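Local atomic coordinates of 1-deoxy-D-xylulose 5-phosphate reductoisomerase (Moraxella catarrhalis, PDB entry 4ZQG), a protein that converts 1-deoxy-D-xylulose 5-phosphate into 2-C-methyl-D-erythritol 4-phosphate, the nicotinamide-dependent reductoisomerase step of the MEP pathway of isoprenoid synthesis and the target of fosmidomycin. Residues A374-Q379 / L392-K397; L339-E344 / K396-I401; S113-A118 / G136-K141; A205-A210 / A349-K354. One frame throughout, in Å; residues are numbered along the deposited sequence.

Contact 1. Residues A374-Q379 / L392-K397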
loop_
_atom_site.group_PDB
_atom_site.type_symbol
_atom_site.label_atom_id
_atom_site.label_comp_id
_atom_site.label_asym_id
_atom_site.label_seq_id
_atom_site.Cartn_x
_atom_site.Cartn_y
_atom_site.Cartn_z
ATOM N N ALA A 374 -14.541 37.632 6.264
ATOM C CA ALA A 374 -15.016 37.258 4.922
ATOM C C ALA A 374 -14.712 38.253 3.778
ATOM O O ALA A 374 -14.664 37.850 2.611
ATOM C CB ALA A 374 -16.500 36.929 4.964
ATOM N N GLN A 375 -14.495 39.529 4.088
ATOM C CA GLN A 375 -14.102 40.485 3.041
ATOM C C GLN A 375 -12.871 40.044 2.265
ATOM O O GLN A 375 -12.730 40.406 1.099
ATOM C CB GLN A 375 -13.827 41.912 3.559
ATOM C CG GLN A 375 -14.463 42.304 4.887
ATOM C CD GLN A 375 -14.157 43.741 5.369
ATOM O OE1 GLN A 375 -15.069 44.538 5.591
ATOM N NE2 GLN A 375 -12.890 44.058 5.556
ATOM N N ASP A 376 -11.965 39.314 2.912
ATOM C CA ASP A 376 -10.652 39.040 2.317
ATOM C C ASP A 376 -10.604 37.670 1.650
ATOM O O ASP A 376 -9.609 37.310 1.002
ATOM C CB ASP A 376 -9.540 39.180 3.370
ATOM C CG ASP A 376 -9.423 40.595 3.926
ATOM O OD1 ASP A 376 -9.387 41.565 3.141
ATOM O OD2 ASP A 376 -9.351 40.751 5.166
ATOM N N TYR A 377 -11.682 36.913 1.783
ATOM C CA TYR A 377 -11.747 35.615 1.134
ATOM C C TYR A 377 -11.494 35.631 -0.369
ATOM O O TYR A 377 -10.913 34.670 -0.883
ATOM C CB TYR A 377 -13.081 34.938 1.400
ATOM C CG TYR A 377 -13.253 34.467 2.813
ATOM C CD1 TYR A 377 -12.223 34.533 3.751
ATOM C CD2 TYR A 377 -14.435 33.920 3.205
ATOM C CE1 TYR A 377 -12.404 34.070 5.029
ATOM C CE2 TYR A 377 -14.620 33.449 4.481
ATOM C CZ TYR A 377 -13.597 33.533 5.396
ATOM O OH TYR A 377 -13.845 33.059 6.658
ATOM N N SER A 378 -11.871 36.709 -1.054
ATOM C CA SER A 378 -11.760 36.762 -2.513
ATOM C C SER A 378 -10.436 37.341 -2.998
ATOM O O SER A 378 -10.310 37.704 -4.171
ATOM C CB SER A 378 -12.891 37.600 -3.098
ATOM O OG SER A 378 -12.741 38.960 -2.703
ATOM N N GLN A 379 -9.437 37.393 -2.132
ATOM C CA GLN A 379 -8.152 37.943 -2.538
ATOM C C GLN A 379 -7.223 36.932 -3.219
ATOM O O GLN A 379 -7.439 35.723 -3.156
ATOM C CB GLN A 379 -7.454 38.612 -1.353
ATOM C CG GLN A 379 -6.926 39.968 -1.757
ATOM C CD GLN A 379 -6.436 40.785 -0.596
ATOM O OE1 GLN A 379 -6.656 40.439 0.579
ATOM N NE2 GLN A 379 -5.746 41.885 -0.911
ATOM N N LEU A 392 0.058 37.363 5.446
ATOM C CA LEU A 392 0.439 37.838 6.790
ATOM C C LEU A 392 -0.524 38.884 7.349
ATOM O O LEU A 392 -0.866 38.842 8.525
ATOM C CB LEU A 392 1.860 38.387 6.770
ATOM C CG LEU A 392 2.937 37.357 6.411
ATOM C CD1 LEU A 392 4.256 38.074 6.202
ATOM C CD2 LEU A 392 3.081 36.260 7.463
ATOM N N THR A 393 -0.997 39.796 6.506
ATOM C CA THR A 393 -1.982 40.796 6.941
ATOM C C THR A 393 -3.266 40.151 7.453
ATOM O O THR A 393 -3.847 40.599 8.438
ATOM C CB THR A 393 -2.293 41.750 5.785
ATOM O OG1 THR A 393 -1.073 42.368 5.375
ATOM C CG2 THR A 393 -3.291 42.819 6.183
ATOM N N MET A 394 -3.703 39.083 6.792
ATOM C CA MET A 394 -4.925 38.406 7.187
ATOM C C MET A 394 -4.685 37.611 8.425
ATOM O O MET A 394 -5.541 37.524 9.299
ATOM C CB MET A 394 -5.412 37.461 6.094
ATOM C CG MET A 394 -6.599 36.610 6.541
ATOM S SD MET A 394 -8.142 37.232 5.924
ATOM C CE MET A 394 -9.196 35.855 6.278
ATOM N N ASP A 395 -3.521 36.989 8.483
ATOM C CA ASP A 395 -3.062 36.412 9.720
ATOM C C ASP A 395 -3.227 37.413 10.879
ATOM O O ASP A 395 -3.960 37.125 11.821
ATOM C CB ASP A 395 -1.612 35.966 9.572
ATOM C CG ASP A 395 -1.097 35.247 10.804
ATOM O OD1 ASP A 395 -1.785 34.308 11.270
ATOM O OD2 ASP A 395 -0.022 35.666 11.307
ATOM N N LYS A 396 -2.594 38.590 10.787
ATOM C CA LYS A 396 -2.636 39.596 11.909
ATOM C C LYS A 396 -4.084 39.921 12.226
ATOM O O LYS A 396 -4.494 39.989 13.381
ATOM C CB LYS A 396 -1.872 40.903 11.596
ATOM C CG LYS A 396 -0.351 40.851 11.727
ATOM N N LYS A 397 -4.867 40.045 11.168
ATOM C CA LYS A 397 -6.262 40.375 11.312
ATOM C C LYS A 397 -7.075 39.301 12.030
ATOM O O LYS A 397 -7.820 39.593 12.963
ATOM C CB LYS A 397 -6.853 40.655 9.946
ATOM C CG LYS A 397 -8.289 41.142 9.996
ATOM C CD LYS A 397 -8.646 41.694 8.638
ATOM C CE LYS A 397 -10.114 42.046 8.557
ATOM N NZ LYS A 397 -10.421 42.662 7.239
#
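The Tyr377 ring meets the methyl of Met394 at its edge, close to the ring plane, with CE1 and CE 3.9 Å apart. One ring face is covered from within its own segment by Ala374 CA, 3.7 Å above the plane and over the centre. The carboxylate of Asp376 is the second flat group. Lys397 NZ comes to its OD2 on the syn side, 26° out of plane, and makes a salt bridge with a hydrogen bond of 3.0 Å. Lys397 starts with CG anti to the backbone N (chi1 -175°) and stays extended, a shape that carries the ammonium across to the loop. There it has a second hold on Thr372 O. Met394 bends at chi2 (101°). The Met394 and Asp376 side chains run alongside in opposite senses, SD 3.5 Å from Asp376 CB. Segment 374-379 supplies two overlapping type I turns, from Ala374 to Tyr377 and from Asp376 to Gln379. The loop meets the helix through a salt bridge and, beside it, the apolar contact of Tyr377 with Met394. Tyr377 OH bonds Leu368 O of helix 359-368, while Tyr377 and Met394 rest on helix 333-351, placing this surface loop against helices 333-351 and 387-409.

Contact 2. Residues L339-E344 / K396-I401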
loop_
_atom_site.group_PDB
_atom_site.type_symbol
_atom_site.label_atom_id
_atom_site.label_comp_id
_atom_site.label_asym_id
_atom_site.label_seq_id
_atom_site.Cartn_x
_atom_site.Cartn_y
_atom_site.Cartn_z
ATOM N N LEU A 339 -9.243 29.916 9.187
ATOM C CA LEU A 339 -9.362 28.655 9.923
ATOM C C LEU A 339 -8.153 28.363 10.801
ATOM O O LEU A 339 -8.295 28.110 11.988
ATOM C CB LEU A 339 -9.532 27.459 8.982
ATOM C CG LEU A 339 -9.635 26.080 9.662
ATOM C CD1 LEU A 339 -11.086 25.683 9.895
ATOM C CD2 LEU A 339 -8.911 25.018 8.855
ATOM N N ASN A 340 -6.989 28.353 10.178
ATOM C CA ASN A 340 -5.780 27.956 10.845
ATOM C C ASN A 340 -5.363 28.899 11.981
ATOM O O ASN A 340 -5.096 28.450 13.105
ATOM C CB ASN A 340 -4.630 27.887 9.874
ATOM C CG ASN A 340 -3.354 27.542 10.579
ATOM O OD1 ASN A 340 -3.310 26.548 11.321
ATOM N ND2 ASN A 340 -2.339 28.397 10.444
ATOM N N THR A 341 -5.344 30.195 11.664
ATOM C CA THR A 341 -5.081 31.233 12.647
ATOM C C THR A 341 -6.131 31.299 13.744
ATOM O O THR A 341 -5.779 31.319 14.909
ATOM C CB THR A 341 -4.943 32.614 12.005
ATOM O OG1 THR A 341 -3.905 32.564 11.022
ATOM C CG2 THR A 341 -4.586 33.626 13.035
ATOM N N ALA A 342 -7.409 31.337 13.430
ATOM C CA ALA A 342 -8.364 31.358 14.523
ATOM C C ALA A 342 -7.975 30.204 15.444
ATOM O O ALA A 342 -7.797 30.405 16.628
ATOM C CB ALA A 342 -9.792 31.223 14.033
ATOM N N ASN A 343 -7.736 29.021 14.870
ATOM C CA ASN A 343 -7.431 27.814 15.636
ATOM C C ASN A 343 -6.121 27.951 16.430
ATOM O O ASN A 343 -6.070 27.569 17.590
ATOM C CB ASN A 343 -7.382 26.602 14.678
ATOM C CG ASN A 343 -6.950 25.308 15.349
ATOM O OD1 ASN A 343 -7.747 24.637 16.055
ATOM N ND2 ASN A 343 -5.675 24.939 15.122
ATOM N N GLU A 344 -5.074 28.482 15.795
ATOM C CA GLU A 344 -3.795 28.821 16.482
ATOM C C GLU A 344 -4.024 29.656 17.737
ATOM O O GLU A 344 -3.303 29.466 18.704
ATOM C CB GLU A 344 -2.812 29.568 15.556
ATOM C CG GLU A 344 -1.923 28.629 14.741
ATOM C CD GLU A 344 -0.827 29.314 13.910
ATOM O OE1 GLU A 344 -0.296 30.360 14.324
ATOM O OE2 GLU A 344 -0.470 28.761 12.840
ATOM N N LYS A 396 -2.594 38.590 10.787
ATOM C CA LYS A 396 -2.636 39.596 11.909
ATOM C C LYS A 396 -4.084 39.921 12.226
ATOM O O LYS A 396 -4.494 39.989 13.381
ATOM C CB LYS A 396 -1.872 40.903 11.596
ATOM C CG LYS A 396 -0.351 40.851 11.727
ATOM N N LYS A 397 -4.867 40.045 11.168
ATOM C CA LYS A 397 -6.262 40.375 11.312
ATOM C C LYS A 397 -7.075 39.301 12.030
ATOM O O LYS A 397 -7.820 39.593 12.963
ATOM C CB LYS A 397 -6.853 40.655 9.946
ATOM C CG LYS A 397 -8.289 41.142 9.996
ATOM C CD LYS A 397 -8.646 41.694 8.638
ATOM C CE LYS A 397 -10.114 42.046 8.557
ATOM N NZ LYS A 397 -10.421 42.662 7.239
ATOM N N VAL A 398 -6.945 38.058 11.604
ATOM C CA VAL A 398 -7.656 36.987 12.287
ATOM C C VAL A 398 -7.172 36.863 13.724
ATOM O O VAL A 398 -7.981 36.635 14.649
ATOM C CB VAL A 398 -7.482 35.635 11.571
ATOM C CG1 VAL A 398 -8.170 34.529 12.355
ATOM C CG2 VAL A 398 -8.067 35.738 10.163
ATOM N N ARG A 399 -5.862 37.052 13.918
ATOM C CA ARG A 399 -5.304 37.079 15.301
ATOM C C ARG A 399 -6.094 38.030 16.199
ATOM O O ARG A 399 -6.638 37.609 17.211
ATOM C CB ARG A 399 -3.783 37.353 15.319
ATOM C CG ARG A 399 -2.961 36.057 15.324
ATOM C CD ARG A 399 -1.462 36.221 15.040
ATOM N NE ARG A 399 -0.922 35.151 14.178
ATOM C CZ ARG A 399 -0.749 33.881 14.545
ATOM N NH1 ARG A 399 -1.038 33.474 15.787
ATOM N NH2 ARG A 399 -0.306 33.004 13.639
ATOM N N LYS A 400 -6.229 39.279 15.763
ATOM C CA LYS A 400 -7.015 40.297 16.497
ATOM C C LYS A 400 -8.459 39.848 16.754
ATOM O O LYS A 400 -8.931 39.889 17.885
ATOM C CB LYS A 400 -7.004 41.618 15.727
ATOM C CG LYS A 400 -7.990 42.677 16.230
ATOM C CD LYS A 400 -8.747 43.382 15.101
ATOM C CE LYS A 400 -7.814 44.238 14.253
ATOM N NZ LYS A 400 -8.514 44.656 13.014
ATOM N N ILE A 401 -9.151 39.384 15.701
ATOM C CA ILE A 401 -10.596 39.156 15.777
ATOM C C ILE A 401 -10.911 37.915 16.568
ATOM O O ILE A 401 -11.864 37.890 17.357
ATOM C CB ILE A 401 -11.223 39.083 14.378
ATOM C CG1 ILE A 401 -11.095 40.430 13.708
ATOM C CG2 ILE A 401 -12.688 38.726 14.471
ATOM C CD1 ILE A 401 -11.727 40.516 12.359
#
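Thr341, Ala342 and Glu344 face Val398 and Arg399 across two helices inclined at 43°, with axes 8.6 Å apart and the CA atoms of Ala342 and Val398 at 6.1 Å. Val398 turns toward the other helix: its CG1, anti to the backbone N (chi1 177°), lies 3.5 Å from Ala342 N and 4.0 Å from Ala342 CB. Thr341 CG2 also packs against that branch and meets the Arg399 chain crosswise, 3.7 Å from its CG. Further out, the same methyl sits over one face of the guanidinium. This is core packing of the C-terminal helical domain, joining helix 333-351 to helix 387-409, and a polar cluster runs along one side of the apolar seam; the Glu344 side chain in it is about 8 Å from the bound NAD. Arg399 NH2 bonds Glu344 OE1 at 2.7 Å, nearly straight at 168°. The oxygen lies in the guanidinium plane, although the nitrogen stands above the carboxylate plane. Arg399 NE makes a second salt bridge, to Asp395, whose other oxygen accepts from Thr341 OG1. Glu344 OE2 takes Asn340 ND2 from one turn earlier, 3.1 Å away, and a weak bond from Ala108 N.

Contact 3. Residues S113-A118 / G136-K141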
loop_
_atom_site.group_PDB
_atom_site.type_symbol
_atom_site.label_atom_id
_atom_site.label_comp_id
_atom_site.label_asym_id
_atom_site.label_seq_id
_atom_site.Cartn_x
_atom_site.Cartn_y
_atom_site.Cartn_z
ATOM N N SER A 113 10.203 30.972 5.757
ATOM C CA SER A 113 11.355 30.153 5.442
ATOM C C SER A 113 10.984 28.977 4.543
ATOM O O SER A 113 11.793 28.556 3.700
ATOM C CB SER A 113 12.022 29.651 6.713
ATOM O OG SER A 113 11.048 29.184 7.620
ATOM N N THR A 114 9.770 28.449 4.699
ATOM C CA THR A 114 9.296 27.456 3.746
ATOM C C THR A 114 9.288 28.044 2.333
ATOM O O THR A 114 9.774 27.415 1.434
ATOM C CB THR A 114 7.925 26.909 4.116
ATOM O OG1 THR A 114 7.970 26.392 5.444
ATOM C CG2 THR A 114 7.484 25.781 3.132
ATOM N N LEU A 115 8.797 29.264 2.169
ATOM C CA LEU A 115 8.821 29.911 0.884
ATOM C C LEU A 115 10.210 30.179 0.371
ATOM O O LEU A 115 10.498 29.936 -0.805
ATOM C CB LEU A 115 8.099 31.237 0.916
ATOM C CG LEU A 115 6.591 31.173 0.963
ATOM C CD1 LEU A 115 6.056 32.560 1.256
ATOM C CD2 LEU A 115 6.022 30.690 -0.343
ATOM N N ALA A 116 11.052 30.747 1.216
ATOM C CA ALA A 116 12.454 30.976 0.856
ATOM C C ALA A 116 13.082 29.698 0.303
ATOM O O ALA A 116 13.784 29.719 -0.698
ATOM C CB ALA A 116 13.250 31.467 2.071
ATOM N N ALA A 117 12.832 28.585 0.977
ATOM C CA ALA A 117 13.312 27.291 0.504
ATOM C C ALA A 117 12.680 26.918 -0.882
ATOM O O ALA A 117 13.376 26.487 -1.796
ATOM C CB ALA A 117 13.037 26.220 1.549
ATOM N N ALA A 118 11.386 27.115 -1.059
ATOM C CA ALA A 118 10.805 26.862 -2.374
ATOM C C ALA A 118 11.396 27.828 -3.403
ATOM O O ALA A 118 11.741 27.413 -4.518
ATOM C CB ALA A 118 9.293 26.944 -2.330
ATOM N N GLY A 136 -0.677 27.533 0.457
ATOM C CA GLY A 136 -0.548 26.402 -0.424
ATOM C C GLY A 136 -0.299 26.811 -1.862
ATOM O O GLY A 136 0.694 26.385 -2.447
ATOM N N ASP A 137 -1.154 27.658 -2.433
ATOM C CA ASP A 137 -0.990 27.986 -3.848
ATOM C C ASP A 137 0.356 28.615 -4.031
ATOM O O ASP A 137 1.077 28.285 -4.961
ATOM C CB ASP A 137 -2.047 28.968 -4.376
ATOM C CG ASP A 137 -3.468 28.517 -4.103
ATOM O OD1 ASP A 137 -3.961 27.539 -4.750
ATOM O OD2 ASP A 137 -4.085 29.178 -3.230
ATOM N N LEU A 138 0.690 29.529 -3.129
ATOM C CA LEU A 138 1.921 30.314 -3.258
ATOM C C LEU A 138 3.142 29.435 -3.138
ATOM O O LEU A 138 4.069 29.559 -3.940
ATOM C CB LEU A 138 1.963 31.416 -2.218
ATOM C CG LEU A 138 3.144 32.391 -2.230
ATOM C CD1 LEU A 138 3.466 32.865 -3.634
ATOM C CD2 LEU A 138 2.837 33.571 -1.312
ATOM N N VAL A 139 3.111 28.522 -2.178
ATOM C CA VAL A 139 4.229 27.629 -1.958
ATOM C C VAL A 139 4.447 26.698 -3.159
ATOM O O VAL A 139 5.573 26.593 -3.694
ATOM C CB VAL A 139 4.048 26.815 -0.651
ATOM C CG1 VAL A 139 5.137 25.761 -0.473
ATOM C CG2 VAL A 139 4.044 27.732 0.554
ATOM N N ILE A 140 3.385 26.008 -3.567
ATOM C CA ILE A 140 3.473 25.071 -4.690
ATOM C C ILE A 140 3.866 25.786 -5.977
ATOM O O ILE A 140 4.761 25.332 -6.715
ATOM C CB ILE A 140 2.136 24.357 -4.955
ATOM C CG1 ILE A 140 1.649 23.529 -3.748
ATOM C CG2 ILE A 140 2.245 23.476 -6.191
ATOM C CD1 ILE A 140 2.598 22.463 -3.295
ATOM N N LYS A 141 3.183 26.892 -6.261
ATOM C CA LYS A 141 3.499 27.684 -7.470
ATOM C C LYS A 141 4.971 28.026 -7.439
ATOM O O LYS A 141 5.685 27.720 -8.365
ATOM C CB LYS A 141 2.657 28.982 -7.593
ATOM C CG LYS A 141 1.210 28.805 -8.067
ATOM C CD LYS A 141 0.532 30.167 -8.310
#
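Leu138 and Val139 press against Leu115 and its neighbours between two consecutive helices of the Rossmann-type nucleotide-binding domain. Helices 111-120 and 130-146 are separated along the chain by strand 123-126 of the seven-stranded parallel sheet, the helix-strand-helix succession of that fold, and in these segments they run nearly parallel, 27° apart with axes 9.3 Å from each other. Segment 136-141 begins at a kink, where the N atoms of Asp137 and Leu138 lack bonds to the turn before. Leu138 comes first in the interface. Its CG is anti to the backbone N (chi1 -177°), which swings the branched end round to Leu115; the two leucines cross at about a right angle, Leu138 CG lying 3.8 Å from Leu115 CD2. The same pair of leucines is covered by helix 387-409, where Leu138 touches Ile391 and Leu115 touches Leu388, so the C-terminal helix packs on this part of the Rossmann domain. Val139 follows and divides its branches between two partners. CG2 meets Leu115 CD2 at 3.7 Å, so that this one leucine methyl lies against both Leu138 and Val139. CG1 looks more loosely to Thr114 CG2, 4.3 Å away; the hydroxyl of Thr114 is engaged with Gly110 O and Ser131 OG instead. No hydrogen bond crosses the interface, and the side-chain atoms that meet are carbons. The backbones come nearest at Leu115 and Val139, whose CA atoms are 5.9 Å apart, and one turn on from Leu115 the small Ala118 meets main chain: its CB lies 4.0 Å from Val139 O.

Contact 4. Residues A205-A210 / A349-K354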
loop_
_atom_site.group_PDB
_atom_site.type_symbol
_atom_site.label_atom_id
_atom_site.label_comp_id
_atom_site.label_asym_id
_atom_site.label_seq_id
_atom_site.Cartn_x
_atom_site.Cartn_y
_atom_site.Cartn_z
ATOM N N ALA A 205 -12.428 18.820 29.745
ATOM C CA ALA A 205 -11.093 18.276 29.579
ATOM C C ALA A 205 -10.022 19.177 30.202
ATOM O O ALA A 205 -9.998 20.377 29.975
ATOM C CB ALA A 205 -10.798 18.063 28.098
ATOM N N SER A 206 -9.137 18.580 30.988
ATOM C CA SER A 206 -7.927 19.238 31.382
ATOM C C SER A 206 -6.958 19.269 30.207
ATOM O O SER A 206 -7.033 18.460 29.297
ATOM C CB SER A 206 -7.289 18.515 32.580
ATOM O OG SER A 206 -6.839 17.199 32.257
ATOM N N VAL A 207 -6.044 20.222 30.238
ATOM C CA VAL A 207 -4.950 20.284 29.272
ATOM C C VAL A 207 -4.130 18.976 29.256
ATOM O O VAL A 207 -3.736 18.509 28.186
ATOM C CB VAL A 207 -4.023 21.493 29.590
ATOM C CG1 VAL A 207 -2.791 21.516 28.700
ATOM C CG2 VAL A 207 -4.781 22.805 29.456
ATOM N N LYS A 208 -3.856 18.427 30.449
ATOM C CA LYS A 208 -3.190 17.120 30.641
ATOM C C LYS A 208 -3.904 16.004 29.821
ATOM O O LYS A 208 -3.230 15.260 29.115
ATOM C CB LYS A 208 -3.132 16.758 32.152
ATOM C CG LYS A 208 -1.949 15.909 32.620
ATOM C CD LYS A 208 -1.996 14.457 32.137
ATOM N N GLU A 209 -5.246 15.904 29.910
ATOM C CA GLU A 209 -6.040 14.949 29.102
ATOM C C GLU A 209 -5.850 15.163 27.595
ATOM O O GLU A 209 -5.445 14.251 26.872
ATOM C CB GLU A 209 -7.542 15.029 29.428
ATOM C CG GLU A 209 -7.980 14.151 30.588
ATOM C CD GLU A 209 -9.237 14.651 31.282
ATOM O OE1 GLU A 209 -9.123 15.176 32.424
ATOM O OE2 GLU A 209 -10.331 14.515 30.680
ATOM N N ALA A 210 -6.148 16.375 27.144
ATOM C CA ALA A 210 -6.107 16.717 25.734
ATOM C C ALA A 210 -4.706 16.611 25.124
ATOM O O ALA A 210 -4.577 16.224 23.955
ATOM C CB ALA A 210 -6.659 18.123 25.521
ATOM N N ALA A 349 -4.919 29.693 23.690
ATOM C CA ALA A 349 -5.914 29.938 24.713
ATOM C C ALA A 349 -6.383 28.719 25.484
ATOM O O ALA A 349 -6.798 28.854 26.606
ATOM C CB ALA A 349 -7.115 30.677 24.119
ATOM N N PHE A 350 -6.383 27.534 24.888
ATOM C CA PHE A 350 -6.806 26.364 25.645
ATOM C C PHE A 350 -5.731 25.952 26.638
ATOM O O PHE A 350 -6.009 25.733 27.818
ATOM C CB PHE A 350 -7.122 25.182 24.730
ATOM C CG PHE A 350 -7.520 23.950 25.491
ATOM C CD1 PHE A 350 -8.758 23.883 26.092
ATOM C CD2 PHE A 350 -6.627 22.903 25.661
ATOM C CE1 PHE A 350 -9.114 22.773 26.817
ATOM C CE2 PHE A 350 -6.977 21.794 26.396
ATOM C CZ PHE A 350 -8.222 21.728 26.975
ATOM N N LEU A 351 -4.506 25.841 26.130
ATOM C CA LEU A 351 -3.314 25.527 26.931
ATOM C C LEU A 351 -2.996 26.557 28.061
ATOM O O LEU A 351 -2.468 26.199 29.123
ATOM C CB LEU A 351 -2.100 25.436 26.009
ATOM C CG LEU A 351 -2.115 24.411 24.881
ATOM C CD1 LEU A 351 -1.226 24.933 23.761
ATOM C CD2 LEU A 351 -1.641 23.049 25.375
ATOM N N ALA A 352 -3.313 27.827 27.812
ATOM C CA ALA A 352 -3.265 28.862 28.838
ATOM C C ALA A 352 -4.463 28.767 29.799
ATOM O O ALA A 352 -4.523 29.507 30.761
ATOM C CB ALA A 352 -3.209 30.234 28.187
ATOM N N GLU A 353 -5.414 27.871 29.537
ATOM C CA GLU A 353 -6.522 27.583 30.462
ATOM C C GLU A 353 -7.540 28.700 30.530
ATOM O O GLU A 353 -8.203 28.871 31.536
ATOM C CB GLU A 353 -6.008 27.210 31.872
ATOM C CG GLU A 353 -4.923 26.123 31.848
ATOM C CD GLU A 353 -4.599 25.526 33.215
ATOM O OE1 GLU A 353 -3.399 25.417 33.538
ATOM O OE2 GLU A 353 -5.528 25.156 33.964
ATOM N N LYS A 354 -7.691 29.418 29.421
ATOM C CA LYS A 354 -8.667 30.516 29.285
ATOM C C LYS A 354 -10.005 30.065 28.681
ATOM O O LYS A 354 -11.051 30.634 28.992
ATOM C CB LYS A 354 -8.073 31.666 28.440
ATOM C CG LYS A 354 -7.041 32.544 29.174
ATOM C CD LYS A 354 -6.270 33.449 28.217
ATOM C CE LYS A 354 -5.173 34.219 28.908
ATOM N NZ LYS A 354 -5.735 35.317 29.747
#
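An apolar contact between the start of helix 207-211, with Val207 and Ala210, and the end of helix 333-351, with Phe350 and Leu351, joins the part of the chain that holds the magnesium site to the C-terminal helical domain. Phe350 and Val207 carry the contact. The CG of Phe350 is anti to the backbone N (chi1 178°), and the ring extends to the first turn of the short helix. The far edge of the ring meets carbonyls: Ala205 O lies near the ring plane, 3.7 Å from Phe350 CZ, and Ser206 O approaches the same edge. Ala210 CB comes in obliquely, 3.8 Å from Phe350 CE2. Val207 is wedged between the two apolar residues of the other helix. Its CG2 touches Phe350 CE2 and lies 3.6 Å from Phe350 O, while its CG1 branch lies 3.8 Å from Leu351 CD2, the two side chains crossing at about a right angle.

Two helix ends meet here, each with its own capping. Ser206 is the N-cap of helix 207-211, its OG accepting from Glu209 N at 3.1 Å and also donating to Glu209 OE1. On the other side Glu353 turns to positive phi (72°) in a Schellman motif, with Glu353 N bonded to Phe350 O and Lys354 N to Ala349 O. The turn brings Glu353 CG alongside Val207 CG2, 4.1 Å away. Helix 220-228 completes the apolar cluster, Ile224 touching Ala210, Phe350 and Leu351. The bound NAD lies about 9 Å from the Leu351 side chain, and fosmidomycin about 12 Å from that of Ala210.

Overall arrangement
Contact 3 comes first along the chain, inside the Rossmann-type domain; the other three involve the C-terminal helical domain. Contacts 1 and 2 lie side by side, centres 10 Å apart, both using helix 387-409 and sharing Lys396 and Lys397. Helix 333-351 links contact 2 to contact 4, whose centres are 19 Å apart, and the segments of these two alternate along the chain. Contact 4 also reaches back to the part that holds the magnesium site. Contacts 3 and 4 are farthest apart, 33 Å between centres on opposite sides of the chain's centre. Helices 333-351 and 387-409 thus tie the C-terminal domain to both other parts, which together hold the coenzyme and fosmidomycin.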